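Local coordinates for protein chitooligosaccharide oxidase (PDB 6Y0R) that oxidises the C1 hydroxyl of chitooligosaccharides to the corresponding lactones with a bicovalently bound FAD, passing the electrons to molecular oxygen to give hydrogen peroxide, at residues 50-55 and 96-101; 54-59 and 338-343; 85-90 and 480-485. All blocks are in the same frame, centred on the assembly; numbering follows the deposited sequence.

Contact 1: 50-55 and 96-101; sequences GTAYNL and YTSLGF. With FAD (flavin-adenine dinucleotide), chain B.
The side-chain nitrogen of Asn54 is held from two directions: ND2 donates to Tyr96 O at 2.9 Å in an almost straight bond (173°), and its other hydrogen goes to Phe339 O on strand 338-346. Tyr96 O lies within the amide plane of Asn54, whose CG is turned anti to the backbone N (chi1 -168°), bringing ND2 up to the 96-101 loop. The main chain of Asn54 reaches that loop through a water, which accepts from Asn54 N at 2.9 Å and donates to Ser98 OG at 2.7 Å; the Ser98 hydroxyl also bonds to Leu57 O.

Apolar contact takes over further along. The methyl of Ala52 sits beside Ser98 OG and meets Phe101 CE1 at 3.7 Å. The same ring presents its edge to Gly50, whose O lies near the ring plane, 3.3 Å from Phe101 CE2.

Both segments contribute an aromatic ring to the flavin. Tyr53 CE2 lies 3.5 Å from C8M of the FAD, the methyl carbon that probably carries the covalent bond to His94, as in related bicovalent flavoproteins, while Tyr96 CE1 approaches C9 of the isoalloxazine at 3.7 Å. The Tyr96 hydroxyl is bonded to Gln406. The bonds to the Tyr96 carbonyl and hydroxyl are consistent with a restricted position of its ring beside the flavin.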
# COMPACT_ATOMS: atom_id res chain seq x y z
N GLY A 50 -16.71 -6.78 9.91
CA GLY A 50 -16.10 -6.26 11.14
C GLY A 50 -14.99 -7.13 11.67
O GLY A 50 -14.59 -6.93 12.82
N THR A 51 -14.49 -8.07 10.86
CA THR A 51 -13.35 -8.93 11.23
C THR A 51 -12.13 -8.41 10.47
O THR A 51 -12.11 -8.52 9.24
CB THR A 51 -13.57 -10.41 10.94
OG1 THR A 51 -14.77 -10.79 11.63
CG2 THR A 51 -12.41 -11.24 11.43
N ALA A 52 -11.19 -7.85 11.21
CA ALA A 52 -9.98 -7.22 10.63
C ALA A 52 -9.20 -8.28 9.87
O ALA A 52 -9.17 -9.47 10.25
CB ALA A 52 -9.18 -6.57 11.71
N TYR A 53 -8.57 -7.87 8.77
CA TYR A 53 -7.72 -8.76 7.96
C TYR A 53 -6.65 -9.38 8.84
O TYR A 53 -6.42 -10.60 8.83
CB TYR A 53 -7.05 -7.91 6.87
CG TYR A 53 -5.97 -8.65 6.14
CD1 TYR A 53 -6.29 -9.71 5.32
CD2 TYR A 53 -4.65 -8.27 6.23
CE1 TYR A 53 -5.31 -10.41 4.64
CE2 TYR A 53 -3.66 -8.96 5.56
CZ TYR A 53 -4.00 -10.04 4.78
OH TYR A 53 -3.05 -10.72 4.06
N ASN A 54 -5.95 -8.57 9.62
CA ASN A 54 -4.87 -9.05 10.50
C ASN A 54 -5.47 -9.60 11.80
O ASN A 54 -6.03 -8.82 12.56
CB ASN A 54 -3.82 -7.98 10.83
CG ASN A 54 -2.57 -8.53 11.48
OD1 ASN A 54 -2.52 -9.71 11.89
ND2 ASN A 54 -1.52 -7.71 11.52
N LEU A 55 -5.40 -10.92 11.99
CA LEU A 55 -5.94 -11.61 13.20
C LEU A 55 -5.20 -11.15 14.46
O LEU A 55 -5.75 -11.29 15.59
CB LEU A 55 -5.81 -13.12 12.96
CG LEU A 55 -6.62 -13.62 11.76
CD1 LEU A 55 -6.37 -15.10 11.48
CD2 LEU A 55 -8.10 -13.36 11.99
N TYR A 96 -2.44 -3.40 7.45
CA TYR A 96 -1.62 -4.30 8.29
C TYR A 96 -1.87 -4.06 9.79
O TYR A 96 -1.54 -4.96 10.60
CB TYR A 96 -0.16 -4.05 7.98
CG TYR A 96 0.34 -4.53 6.65
CD1 TYR A 96 -0.46 -5.14 5.69
CD2 TYR A 96 1.70 -4.47 6.41
CE1 TYR A 96 0.07 -5.66 4.52
CE2 TYR A 96 2.23 -4.95 5.23
CZ TYR A 96 1.44 -5.58 4.31
OH TYR A 96 1.96 -6.08 3.12
N THR A 97 -2.40 -2.89 10.14
CA THR A 97 -2.62 -2.50 11.55
C THR A 97 -4.10 -2.15 11.77
O THR A 97 -4.44 -1.53 12.85
CB THR A 97 -1.61 -1.42 11.95
OG1 THR A 97 -1.84 -0.27 11.14
CG2 THR A 97 -0.18 -1.93 11.88
N SER A 98 -4.98 -2.54 10.83
CA SER A 98 -6.46 -2.47 11.01
C SER A 98 -6.89 -1.01 11.11
O SER A 98 -7.87 -0.69 11.86
CB SER A 98 -6.91 -3.29 12.21
OG SER A 98 -6.37 -4.61 12.16
N LEU A 99 -6.21 -0.12 10.38
CA LEU A 99 -6.54 1.33 10.41
C LEU A 99 -7.89 1.63 9.75
O LEU A 99 -8.42 2.73 10.02
CB LEU A 99 -5.40 2.18 9.87
CG LEU A 99 -4.06 2.01 10.62
CD1 LEU A 99 -3.00 2.94 10.10
CD2 LEU A 99 -4.22 2.22 12.11
N GLY A 100 -8.50 0.71 9.00
CA GLY A 100 -9.85 0.97 8.46
C GLY A 100 -10.88 0.93 9.59
O GLY A 100 -12.02 1.38 9.35
N PHE A 101 -10.52 0.31 10.73
CA PHE A 101 -11.33 0.31 11.98
C PHE A 101 -11.03 1.56 12.79
O PHE A 101 -11.82 1.93 13.72
CB PHE A 101 -11.03 -0.91 12.84
CG PHE A 101 -11.51 -2.20 12.24
CD1 PHE A 101 -10.91 -2.71 11.10
CD2 PHE A 101 -12.62 -2.86 12.75
CE1 PHE A 101 -11.37 -3.88 10.51
CE2 PHE A 101 -13.07 -4.03 12.17
CZ PHE A 101 -12.46 -4.54 11.05
PA FAD B . -8.26 -0.53 4.45
O1A FAD B . -7.86 -1.23 5.68
O2A FAD B . -9.67 -0.55 4.01
O5B FAD B . -7.81 0.99 4.50
C5B FAD B . -6.44 1.38 4.63
C4B FAD B . -6.36 2.81 5.14
O4B FAD B . -6.95 3.70 4.16
C3B FAD B . -7.11 3.14 6.44
O3B FAD B . -6.51 4.25 7.11
C2B FAD B . -8.49 3.54 5.93
O2B FAD B . -9.27 4.30 6.86
C1B FAD B . -8.11 4.32 4.70
N9A FAD B . -9.14 4.35 3.67
C8A FAD B . -9.57 3.28 2.92
N7A FAD B . -10.52 3.62 2.06
C5A FAD B . -10.72 4.98 2.27
C6A FAD B . -11.59 5.91 1.68
N6A FAD B . -12.41 5.57 0.69
N1A FAD B . -11.57 7.20 2.13
C2A FAD B . -10.73 7.48 3.14
N3A FAD B . -9.84 6.69 3.76
C4A FAD B . -9.89 5.44 3.28
N1 FAD B . 0.79 -2.47 -1.05
C2 FAD B . 1.50 -2.10 -2.13
O2 FAD B . 1.84 -0.87 -2.29
N3 FAD B . 1.83 -3.03 -3.07
C4 FAD B . 1.48 -4.36 -2.99
O4 FAD B . 1.80 -5.16 -3.89
C4X FAD B . 0.72 -4.78 -1.87
N5 FAD B . 0.32 -6.05 -1.79
C5X FAD B . -0.53 -6.39 -0.75
C6 FAD B . -1.03 -7.72 -0.68
C7 FAD B . -1.87 -8.10 0.36
C7M FAD B . -2.38 -9.53 0.44
C8 FAD B . -2.28 -7.12 1.35
C8M FAD B . -3.29 -7.43 2.44
C9 FAD B . -1.73 -5.82 1.28
C9A FAD B . -0.86 -5.45 0.25
N10 FAD B . -0.36 -4.14 0.18
C10 FAD B . 0.43 -3.75 -0.91
C1' FAD B . -0.65 -3.14 1.20
C2' FAD B . -1.88 -2.30 0.83
O2' FAD B . -1.54 -1.33 -0.17
C3' FAD B . -2.36 -1.61 2.08
O3' FAD B . -2.71 -2.66 3.01
C4' FAD B . -3.56 -0.71 1.76
O4' FAD B . -3.67 0.38 2.68
C5' FAD B . -4.82 -1.54 1.78
O5' FAD B . -5.94 -0.79 1.29
P FAD B . -7.39 -1.30 1.68
O1P FAD B . -8.39 -0.40 1.07
O2P FAD B . -7.54 -2.76 1.44
O3P FAD B . -7.33 -1.17 3.29
O HOH W 1 -6.15 -5.69 9.68

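Contact 2: 54-59 and 338-343; sequences NLRLPF and NFYASS
Asn54 lays its amide flat on the ring of Phe339, the two planes only 9° apart and ND2 over the ring centre; Phe339 CE1 lies 3.5 Å from Asn54 CG. Phe339 CG stands between the backbone N and the carbonyl carbon (chi1 71°), which places the ring against the amide. The edge of the same amide pairs with the Phe339 main chain: Phe339 N donates to Asn54 OD1 at 3.1 Å and Asn54 ND2 to Phe339 O at 2.9 Å. Asn54 OD1 also accepts from Arg56 N at 3.0 Å, closing an Asx turn, and its two donors come from opposite faces of its plane.

Arg56 runs alongside Tyr340, pointing the same way, with guanidinium and ring nearly perpendicular. A bend at chi3 (69°) lets NE reach Phe339 O at 2.8 Å, a bond that lies in the guanidinium plane. Phe339 O thus takes ND2 of Asn54 on one face and NE of Arg56 on the other. Arg56 NH1 points at the edge of the Tyr340 ring, 3.6 Å from CD1, and bonds to Ser450.

Strand 338-346 is an edge strand of the seven-stranded antiparallel sheet, next to strand 403-411, whose Tyr408 stacks on Phe339. Helix 420-433 packs against Tyr340 and Arg56, while the turn from Asn54 to Leu57 belongs to the loop between helix 44-50 and strand 63-65.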
# COMPACT_ATOMS: atom_id res chain seq x y z
N ASN A 54 -5.95 -8.57 9.62
CA ASN A 54 -4.87 -9.05 10.50
C ASN A 54 -5.47 -9.60 11.80
O ASN A 54 -6.03 -8.82 12.56
CB ASN A 54 -3.82 -7.98 10.83
CG ASN A 54 -2.57 -8.53 11.48
OD1 ASN A 54 -2.52 -9.71 11.89
ND2 ASN A 54 -1.52 -7.71 11.52
N LEU A 55 -5.40 -10.92 11.99
CA LEU A 55 -5.94 -11.61 13.20
C LEU A 55 -5.20 -11.15 14.46
O LEU A 55 -5.75 -11.29 15.59
CB LEU A 55 -5.81 -13.12 12.96
CG LEU A 55 -6.62 -13.62 11.76
CD1 LEU A 55 -6.37 -15.10 11.48
CD2 LEU A 55 -8.10 -13.36 11.99
N ARG A 56 -4.01 -10.56 14.32
CA ARG A 56 -3.30 -10.00 15.48
C ARG A 56 -4.00 -8.74 16.02
O ARG A 56 -3.75 -8.40 17.20
CB ARG A 56 -1.85 -9.68 15.11
CG ARG A 56 -0.96 -9.37 16.30
CD ARG A 56 0.46 -9.13 15.90
NE ARG A 56 0.65 -7.88 15.14
CZ ARG A 56 0.78 -6.68 15.68
NH1 ARG A 56 0.99 -5.63 14.90
NH2 ARG A 56 0.66 -6.50 16.99
N LEU A 57 -4.79 -8.04 15.22
CA LEU A 57 -5.34 -6.69 15.53
C LEU A 57 -6.81 -6.58 15.15
O LEU A 57 -7.26 -5.74 14.34
CB LEU A 57 -4.47 -5.64 14.85
CG LEU A 57 -3.06 -5.49 15.39
CD1 LEU A 57 -2.27 -4.50 14.54
CD2 LEU A 57 -3.05 -5.01 16.82
N PRO A 58 -7.66 -7.37 15.86
CA PRO A 58 -9.10 -7.16 15.77
C PRO A 58 -9.53 -5.92 16.56
O PRO A 58 -8.88 -5.55 17.57
CB PRO A 58 -9.64 -8.44 16.47
CG PRO A 58 -8.61 -8.71 17.50
CD PRO A 58 -7.27 -8.42 16.81
N PHE A 59 -10.58 -5.26 16.08
CA PHE A 59 -11.19 -4.08 16.73
C PHE A 59 -12.70 -4.17 16.59
O PHE A 59 -13.21 -4.87 15.69
CB PHE A 59 -10.62 -2.76 16.20
CG PHE A 59 -9.18 -2.52 16.51
CD1 PHE A 59 -8.76 -2.29 17.82
CD2 PHE A 59 -8.19 -2.52 15.52
CE1 PHE A 59 -7.43 -2.12 18.13
CE2 PHE A 59 -6.86 -2.36 15.85
CZ PHE A 59 -6.46 -2.13 17.14
N ASN A 338 -2.01 -13.54 10.27
CA ASN A 338 -1.73 -13.25 11.70
C ASN A 338 -0.26 -12.83 11.79
O ASN A 338 0.60 -13.69 11.73
CB ASN A 338 -2.03 -14.48 12.56
CG ASN A 338 -2.01 -14.20 14.04
OD1 ASN A 338 -1.72 -13.09 14.49
ND2 ASN A 338 -2.27 -15.23 14.83
N PHE A 339 0.01 -11.54 11.75
CA PHE A 339 1.38 -11.06 11.44
C PHE A 339 1.69 -9.69 12.03
O PHE A 339 0.83 -8.97 12.53
CB PHE A 339 1.55 -11.06 9.93
CG PHE A 339 0.75 -9.98 9.25
CD1 PHE A 339 -0.59 -10.15 9.00
CD2 PHE A 339 1.37 -8.82 8.82
CE1 PHE A 339 -1.34 -9.20 8.32
CE2 PHE A 339 0.62 -7.87 8.10
CZ PHE A 339 -0.73 -8.04 7.90
N TYR A 340 2.98 -9.40 12.00
CA TYR A 340 3.55 -8.07 12.28
C TYR A 340 4.46 -7.72 11.09
O TYR A 340 5.04 -8.58 10.47
CB TYR A 340 4.33 -8.09 13.58
CG TYR A 340 5.09 -6.83 13.84
CD1 TYR A 340 4.45 -5.60 13.94
CD2 TYR A 340 6.48 -6.83 13.92
CE1 TYR A 340 5.15 -4.43 14.14
CE2 TYR A 340 7.19 -5.68 14.16
CZ TYR A 340 6.54 -4.46 14.23
OH TYR A 340 7.27 -3.33 14.46
N ALA A 341 4.45 -6.45 10.72
CA ALA A 341 5.24 -5.95 9.58
C ALA A 341 5.82 -4.61 9.92
O ALA A 341 5.36 -3.89 10.84
CB ALA A 341 4.38 -5.87 8.35
N SER A 342 6.82 -4.24 9.14
CA SER A 342 7.41 -2.88 9.19
C SER A 342 7.96 -2.60 7.79
O SER A 342 7.78 -3.44 6.91
CB SER A 342 8.50 -2.79 10.23
OG SER A 342 8.96 -1.49 10.43
N SER A 343 8.54 -1.44 7.62
CA SER A 343 9.05 -1.02 6.30
C SER A 343 10.20 -0.06 6.50
O SER A 343 10.41 0.50 7.62
CB SER A 343 7.97 -0.43 5.41
OG SER A 343 7.42 0.78 5.95

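Contact 3: 85-90 and 480-485; sequences VAISAK and NLFRNP. With FAD (flavin-adenine dinucleotide), chain B.
Ile87 and Leu481 share the one direct hydrogen bond between the two segments, Ile87 N to Leu481 O at 2.9 Å. Two CA-H...O contacts supplement it. Ala86 CA approaches the same Leu481 O, and Phe482 CA points almost straight (177° at the hydrogen) at Ile87 O, 3.5 Å away. A water completes the polar set: it donates to Ile87 O at 2.7 Å and to Arg483 O, and accepts from Ser88 OG, a hydroxyl that is also bonded to His107.

The apolar part is carried by Ile87 and Phe482, whose side chains cross. Ile87 CB lies over the ring face, 4.0 Å from the centroid of Phe482 and offset toward the rim, a CH-pi contact. CG2 of Ile87, anti to the backbone N, continues across the ring to Phe482 CE2 at 3.5 Å.

A third kind of contact involves Arg483, the methyl of Ala86 resting over the centre of its guanidinium with CB 3.8 Å from CZ. That flat group is held by a bond within its own segment, Arg483 NH2 to Asn480 O at 2.9 Å.

Strand 87-90 forms an edge of the four-stranded sheet beside strand 108-111, and its Ala89 O accepts from FAD O2B at 2.6 Å. The loop after helix 466-476, in the berberine-like region, lies against strand 87-90 of the FAD-binding PCMH-type region, with an inverse gamma turn centred on Phe482. The Phe482 side chain also touches Val218 on strand 218-228 of the six-stranded antiparallel sheet.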
# COMPACT_ATOMS: atom_id res chain seq x y z
N VAL A 85 -18.26 11.18 17.20
CA VAL A 85 -17.57 9.85 17.16
C VAL A 85 -16.54 9.88 16.02
O VAL A 85 -16.83 10.39 14.94
CB VAL A 85 -18.51 8.64 17.05
CG1 VAL A 85 -19.65 8.72 18.07
CG2 VAL A 85 -19.06 8.45 15.65
N ALA A 86 -15.36 9.33 16.30
CA ALA A 86 -14.29 9.15 15.29
C ALA A 86 -14.87 8.29 14.17
O ALA A 86 -15.62 7.36 14.45
CB ALA A 86 -13.05 8.55 15.91
N ILE A 87 -14.47 8.61 12.96
CA ILE A 87 -14.99 7.98 11.71
C ILE A 87 -13.78 7.42 10.98
O ILE A 87 -12.83 8.17 10.78
CB ILE A 87 -15.74 8.98 10.83
CG1 ILE A 87 -16.86 9.69 11.63
CG2 ILE A 87 -16.27 8.27 9.58
CD1 ILE A 87 -17.43 10.84 10.92
N SER A 88 -13.92 6.19 10.50
CA SER A 88 -12.89 5.48 9.69
C SER A 88 -13.59 4.83 8.52
O SER A 88 -14.62 4.13 8.74
CB SER A 88 -12.18 4.47 10.52
OG SER A 88 -11.42 5.09 11.56
N ALA A 89 -13.07 5.04 7.33
CA ALA A 89 -13.56 4.35 6.12
C ALA A 89 -12.73 3.07 5.95
O ALA A 89 -11.50 3.12 6.11
CB ALA A 89 -13.46 5.21 4.91
N LYS A 90 -13.40 1.99 5.55
CA LYS A 90 -12.74 0.70 5.24
C LYS A 90 -13.15 0.35 3.80
O LYS A 90 -14.36 0.15 3.55
CB LYS A 90 -13.05 -0.38 6.27
CG LYS A 90 -12.31 -1.70 6.08
CD LYS A 90 -12.19 -2.53 7.32
CE LYS A 90 -12.44 -4.01 7.12
NZ LYS A 90 -13.82 -4.39 6.77
N ASN A 480 -10.78 16.73 13.83
CA ASN A 480 -9.99 15.47 13.83
C ASN A 480 -10.92 14.27 14.10
O ASN A 480 -10.61 13.40 14.91
CB ASN A 480 -8.81 15.55 14.78
CG ASN A 480 -7.78 14.51 14.43
OD1 ASN A 480 -7.82 13.97 13.31
ND2 ASN A 480 -6.85 14.27 15.35
N LEU A 481 -12.02 14.16 13.35
CA LEU A 481 -12.90 12.97 13.40
C LEU A 481 -12.26 11.81 12.63
O LEU A 481 -12.46 10.68 13.04
CB LEU A 481 -14.25 13.36 12.80
CG LEU A 481 -15.03 14.42 13.58
CD1 LEU A 481 -16.22 14.83 12.74
CD2 LEU A 481 -15.45 13.87 14.94
N PHE A 482 -11.50 12.11 11.57
CA PHE A 482 -10.87 11.07 10.70
C PHE A 482 -9.46 10.83 11.21
O PHE A 482 -8.48 11.25 10.58
CB PHE A 482 -10.92 11.44 9.21
CG PHE A 482 -12.33 11.31 8.69
CD1 PHE A 482 -13.24 12.31 8.92
CD2 PHE A 482 -12.72 10.21 7.94
CE1 PHE A 482 -14.55 12.18 8.48
CE2 PHE A 482 -14.04 10.08 7.51
CZ PHE A 482 -14.95 11.06 7.79
N ARG A 483 -9.40 10.12 12.32
CA ARG A 483 -8.14 9.96 13.07
C ARG A 483 -7.83 8.49 13.34
O ARG A 483 -8.74 7.63 13.36
CB ARG A 483 -8.16 10.76 14.38
CG ARG A 483 -9.12 10.24 15.44
CD ARG A 483 -9.00 11.07 16.69
NE ARG A 483 -9.89 10.58 17.72
CZ ARG A 483 -11.12 11.04 17.98
NH1 ARG A 483 -11.80 10.52 19.00
NH2 ARG A 483 -11.64 12.04 17.30
N ASN A 484 -6.56 8.23 13.57
CA ASN A 484 -6.05 6.95 14.09
C ASN A 484 -4.76 7.29 14.84
O ASN A 484 -4.31 8.44 14.80
CB ASN A 484 -5.92 5.91 12.98
CG ASN A 484 -4.81 6.23 11.99
OD1 ASN A 484 -3.66 6.45 12.39
ND2 ASN A 484 -5.09 6.16 10.69
N PRO A 485 -4.15 6.35 15.58
CA PRO A 485 -3.01 6.74 16.41
C PRO A 485 -1.83 7.35 15.63
O PRO A 485 -1.04 8.06 16.28
CB PRO A 485 -2.62 5.42 17.11
CG PRO A 485 -3.95 4.66 17.18
CD PRO A 485 -4.62 4.98 15.83
PA FAD B . -8.26 -0.53 4.45
O1A FAD B . -7.86 -1.23 5.68
O2A FAD B . -9.67 -0.55 4.01
O5B FAD B . -7.81 0.99 4.50
C5B FAD B . -6.44 1.38 4.63
C4B FAD B . -6.36 2.81 5.14
O4B FAD B . -6.95 3.70 4.16
C3B FAD B . -7.11 3.14 6.44
O3B FAD B . -6.51 4.25 7.11
C2B FAD B . -8.49 3.54 5.93
O2B FAD B . -9.27 4.30 6.86
C1B FAD B . -8.11 4.32 4.70
N9A FAD B . -9.14 4.35 3.67
C8A FAD B . -9.57 3.28 2.92
N7A FAD B . -10.52 3.62 2.06
C5A FAD B . -10.72 4.98 2.27
C6A FAD B . -11.59 5.91 1.68
N6A FAD B . -12.41 5.57 0.69
N1A FAD B . -11.57 7.20 2.13
C2A FAD B . -10.73 7.48 3.14
N3A FAD B . -9.84 6.69 3.76
C4A FAD B . -9.89 5.44 3.28
N1 FAD B . 0.79 -2.47 -1.05
C2 FAD B . 1.50 -2.10 -2.13
O2 FAD B . 1.84 -0.87 -2.29
N3 FAD B . 1.83 -3.03 -3.07
C4 FAD B . 1.48 -4.36 -2.99
O4 FAD B . 1.80 -5.16 -3.89
C4X FAD B . 0.72 -4.78 -1.87
N5 FAD B . 0.32 -6.05 -1.79
C5X FAD B . -0.53 -6.39 -0.75
C6 FAD B . -1.03 -7.72 -0.68
C7 FAD B . -1.87 -8.10 0.36
C7M FAD B . -2.38 -9.53 0.44
C8 FAD B . -2.28 -7.12 1.35
C8M FAD B . -3.29 -7.43 2.44
C9 FAD B . -1.73 -5.82 1.28
C9A FAD B . -0.86 -5.45 0.25
N10 FAD B . -0.36 -4.14 0.18
C10 FAD B . 0.43 -3.75 -0.91
C1' FAD B . -0.65 -3.14 1.20
C2' FAD B . -1.88 -2.30 0.83
O2' FAD B . -1.54 -1.33 -0.17
C3' FAD B . -2.36 -1.61 2.08
O3' FAD B . -2.71 -2.66 3.01
C4' FAD B . -3.56 -0.71 1.76
O4' FAD B . -3.67 0.38 2.68
C5' FAD B . -4.82 -1.54 1.78
O5' FAD B . -5.94 -0.79 1.29
P FAD B . -7.39 -1.30 1.68
O1P FAD B . -8.39 -0.40 1.07
O2P FAD B . -7.54 -2.76 1.44
O3P FAD B . -7.33 -1.17 3.29
O HOH W 2 -10.29 7.24 11.14

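From the N terminus, the loop after helix 44-50 starts both contact 1 and contact 2, which share Asn54 and Leu55 and touch where Tyr96 packs on Ala341. Contact 1 closes over 40 intervening residues, joining that loop to the one before strand 108-111; contact 2 carries the same loop across 278 residues to the edge of the seven-stranded sheet. Contact 3 spans 389 residues, from strand 87-90 to the loop near the C terminus. Since it begins inside the spans of contacts 1 and 2 and ends beyond them, it crosses both. Contacts 1 and 3 touch through Gly100 and Phe101, and both meet FAD. Contacts 2 and 3 remain separate, their nearest atoms about 7 Å apart.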